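Local coordinates for kallistatin (Homo sapiens, PDB 6F4V), which inhibits tissue kallikrein as a secreted serpin, forming a stable equimolar complex with the enzyme after cleavage at its reactive site, at residues C48-S53 with F292-S297. Residues are numbered along the deposited sequence; the frame is centred on the assembly and turned at random. Where two conformers were deposited one is given.
Sequences CSHSRS and FTDLFS
Ser51, in the first turn of helix 49-58, and Leu295, in the loop before strand 312-324, have the nearest CA atoms across the contact, 6.4 Å apart. A type I beta turn runs from Asp294 to Ser297 in that loop. Asp294 carries the contact. Its CG stands anti to the backbone N (chi1 176°), which extends the carboxylate to the helix. Asp294 OD2 accepts a short hydrogen bond of 2.5 Å from Ser51 OG on its syn lone pair. Asp294 OD1 lies at the edge of the His50 ring. His50 NE2 donates a weak hydrogen bond to Asp294 OD1 at 2.8 Å; its N-H points well off the oxygen (119°). Ring and carboxylate planes are 77° apart. A water bridges the segments, donating to Asp294 OD2 at 2.6 Å and to Ser51 O at 2.8 Å. Ser51 OG is also hydrogen-bonded to the backbone N of Asp301. On the turn itself, Ser297 N and OG both bond to Asp294 O. With an alanine at Asp294, Ser51 OG, His50 NE2 and the bridging water would probably all be left without the carboxylate they share. One carboxylate ties the first turn of helix 49-58 to the loop before strand 312-324 of the serpin fold, and its charge would probably favour a protonated His50.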
ATOM      1  N   CYS A  48       2.056 -21.183 -13.569  1.00 36.79           N
ATOM      2  CA  CYS A  48       3.094 -22.113 -13.994  1.00 39.15           C
ATOM      3  C   CYS A  48       3.971 -21.478 -15.056  1.00 38.88           C
ATOM      4  O   CYS A  48       3.577 -20.523 -15.755  1.00 36.43           O
ATOM      5  CB  CYS A  48       2.478 -23.401 -14.528  1.00 42.51           C
ATOM      6  SG  CYS A  48       1.474 -24.280 -13.313  1.00 49.88           S
ATOM      7  N   SER A  49       5.191 -22.001 -15.143  1.00 40.73           N
ATOM      8  CA  SER A  49       6.054 -21.786 -16.286  1.00 41.73           C
ATOM      9  C   SER A  49       6.376 -20.292 -16.422  1.00 40.74           C
ATOM     10  O   SER A  49       6.659 -19.623 -15.410  1.00 39.91           O
ATOM     11  CB  SER A  49       5.354 -22.411 -17.530  1.00 42.96           C
ATOM     12  OG  SER A  49       6.071 -22.216 -18.731  1.00 47.06           O
ATOM     13  N   HIS A  50       6.308 -19.765 -17.650  1.00 39.19           N
ATOM     14  CA  HIS A  50       6.569 -18.357 -17.922  1.00 38.60           C
ATOM     15  C   HIS A  50       5.672 -17.417 -17.110  1.00 34.49           C
ATOM     16  O   HIS A  50       6.115 -16.343 -16.711  1.00 32.19           O
ATOM     17  CB  HIS A  50       6.375 -18.032 -19.424  1.00 41.59           C
ATOM     18  CG  HIS A  50       4.933 -18.046 -19.882  1.00 44.98           C
ATOM     19  ND1 HIS A  50       4.232 -19.211 -20.149  1.00 48.52           N
ATOM     20  CD2 HIS A  50       4.066 -17.028 -20.134  1.00 46.76           C
ATOM     21  CE1 HIS A  50       3.007 -18.908 -20.555  1.00 48.85           C
ATOM     22  NE2 HIS A  50       2.871 -17.589 -20.544  1.00 45.95           N
ATOM     23  N   SER A  51       4.416 -17.785 -16.910  1.00 31.86           N
ATOM     24  CA  SER A  51       3.489 -16.879 -16.219  1.00 30.79           C
ATOM     25  C   SER A  51       3.904 -16.607 -14.769  1.00 29.64           C
ATOM     26  O   SER A  51       3.705 -15.513 -14.255  1.00 28.18           O
ATOM     27  CB  SER A  51       2.055 -17.411 -16.264  1.00 30.88           C
ATOM     28  OG  SER A  51       1.565 -17.425 -17.611  1.00 30.29           O
ATOM     29  N   ARG A  52       4.437 -17.625 -14.126  1.00 30.40           N
ATOM     30  CA  ARG A  52       4.902 -17.550 -12.737  1.00 32.19           C
ATOM     31  C   ARG A  52       6.087 -16.589 -12.626  1.00 30.61           C
ATOM     32  O   ARG A  52       6.073 -15.650 -11.830  1.00 28.42           O
ATOM     33  CB  ARG A  52       5.285 -18.950 -12.267  1.00 34.97           C
ATOM     34  CG  ARG A  52       5.502 -19.124 -10.774  1.00 37.48           C
ATOM     35  CD  ARG A  52       5.868 -20.589 -10.538  1.00 40.48           C
ATOM     36  NE  ARG A  52       5.884 -20.982  -9.132  1.00 43.76           N
ATOM     37  CZ  ARG A  52       4.950 -21.701  -8.491  1.00 46.21           C
ATOM     38  NH1 ARG A  52       3.821 -22.096  -9.087  1.00 46.53           N
ATOM     39  NH2 ARG A  52       5.137 -21.986  -7.191  1.00 46.88           N
ATOM     40  N   SER A  53       7.096 -16.783 -13.473  1.00 30.58           N
ATOM     41  CA  SER A  53       8.277 -15.907 -13.416  0.58 30.39           C
ATOM     42  C   SER A  53       7.932 -14.471 -13.825  1.00 30.35           C
ATOM     43  O   SER A  53       8.446 -13.531 -13.221  1.00 29.60           O
ATOM     44  CB  SER A  53       9.448 -16.471 -14.232  0.58 31.63           C
ATOM     45  OG  SER A  53       9.097 -16.593 -15.583  0.58 31.24           O
ATOM     46  N   PHE A 292       2.872  -6.746 -16.321  1.00 25.82           N
ATOM     47  CA  PHE A 292       1.939  -7.853 -16.123  1.00 26.70           C
ATOM     48  C   PHE A 292       1.091  -8.141 -17.374  1.00 27.30           C
ATOM     49  O   PHE A 292      -0.031  -8.629 -17.259  1.00 26.66           O
ATOM     50  CB  PHE A 292       1.040  -7.588 -14.914  1.00 25.89           C
ATOM     51  CG  PHE A 292       1.819  -7.462 -13.615  1.00 25.42           C
ATOM     52  CD1 PHE A 292       2.445  -6.267 -13.290  1.00 25.33           C
ATOM     53  CD2 PHE A 292       1.969  -8.544 -12.780  1.00 25.54           C
ATOM     54  CE1 PHE A 292       3.162  -6.135 -12.109  1.00 24.96           C
ATOM     55  CE2 PHE A 292       2.688  -8.421 -11.589  1.00 26.40           C
ATOM     56  CZ  PHE A 292       3.266  -7.219 -11.258  1.00 25.17           C
ATOM     57  N   THR A 293       1.631  -7.876 -18.561  1.00 29.01           N
ATOM     58  CA  THR A 293       0.879  -8.179 -19.788  1.00 29.78           C
ATOM     59  C   THR A 293       0.538  -9.663 -19.908  1.00 29.76           C
ATOM     60  O   THR A 293      -0.593  -9.992 -20.276  1.00 31.11           O
ATOM     61  CB  THR A 293       1.627  -7.720 -21.041  1.00 31.67           C
ATOM     62  OG1 THR A 293       2.958  -8.268 -21.005  1.00 34.88           O
ATOM     63  CG2 THR A 293       1.677  -6.244 -21.076  1.00 31.49           C
ATOM     64  N   ASP A 294       1.459 -10.556 -19.564  1.00 29.45           N
ATOM     65  CA  ASP A 294       1.172 -11.993 -19.647  1.00 29.59           C
ATOM     66  C   ASP A 294      -0.015 -12.376 -18.786  1.00 28.85           C
ATOM     67  O   ASP A 294      -0.946 -13.039 -19.262  1.00 28.61           O
ATOM     68  CB  ASP A 294       2.366 -12.869 -19.285  1.00 30.03           C
ATOM     69  CG  ASP A 294       2.014 -14.360 -19.290  1.00 31.56           C
ATOM     70  OD1 ASP A 294       1.956 -14.913 -20.409  1.00 32.93           O
ATOM     71  OD2 ASP A 294       1.774 -14.954 -18.197  1.00 29.41           O
ATOM     72  N   LEU A 295       0.009 -11.964 -17.520  1.00 27.24           N
ATOM     73  CA  LEU A 295      -1.027 -12.377 -16.578  1.00 27.27           C
ATOM     74  C   LEU A 295      -2.438 -12.004 -17.022  1.00 27.33           C
ATOM     75  O   LEU A 295      -3.406 -12.777 -16.806  1.00 28.23           O
ATOM     76  CB  LEU A 295      -0.741 -11.806 -15.161  1.00 26.70           C
ATOM     77  CG  LEU A 295      -1.813 -12.066 -14.111  1.00 26.65           C
ATOM     78  CD1 LEU A 295      -2.002 -13.564 -13.913  1.00 27.49           C
ATOM     79  CD2 LEU A 295      -1.473 -11.428 -12.765  1.00 26.77           C
ATOM     80  N   PHE A 296      -2.567 -10.827 -17.607  1.00 27.83           N
ATOM     81  CA  PHE A 296      -3.871 -10.310 -18.050  1.00 28.65           C
ATOM     82  C   PHE A 296      -4.196 -10.622 -19.510  1.00 30.60           C
ATOM     83  O   PHE A 296      -5.133 -10.045 -20.058  1.00 34.81           O
ATOM     84  CB  PHE A 296      -3.944  -8.816 -17.763  1.00 28.88           C
ATOM     85  CG  PHE A 296      -3.968  -8.531 -16.288  1.00 28.00           C
ATOM     86  CD1 PHE A 296      -5.111  -8.805 -15.553  1.00 28.09           C
ATOM     87  CD2 PHE A 296      -2.840  -8.083 -15.631  1.00 27.99           C
ATOM     88  CE1 PHE A 296      -5.126  -8.611 -14.165  1.00 28.40           C
ATOM     89  CE2 PHE A 296      -2.871  -7.838 -14.263  1.00 27.32           C
ATOM     90  CZ  PHE A 296      -4.016  -8.100 -13.538  1.00 27.25           C
ATOM     91  N   SER A 297      -3.477 -11.564 -20.103  1.00 29.22           N
ATOM     92  CA  SER A 297      -3.688 -11.948 -21.500  1.00 28.86           C
ATOM     93  C   SER A 297      -4.349 -13.298 -21.584  1.00 28.45           C
ATOM     94  O   SER A 297      -4.447 -14.034 -20.603  1.00 28.25           O
ATOM     95  CB  SER A 297      -2.345 -12.000 -22.230  1.00 29.05           C
ATOM     96  OG  SER A 297      -1.626 -13.171 -21.866  1.00 28.69           O
TER
HETATM   97  O   HOH W   1       2.130 -13.822 -15.829  1.00 28.38           O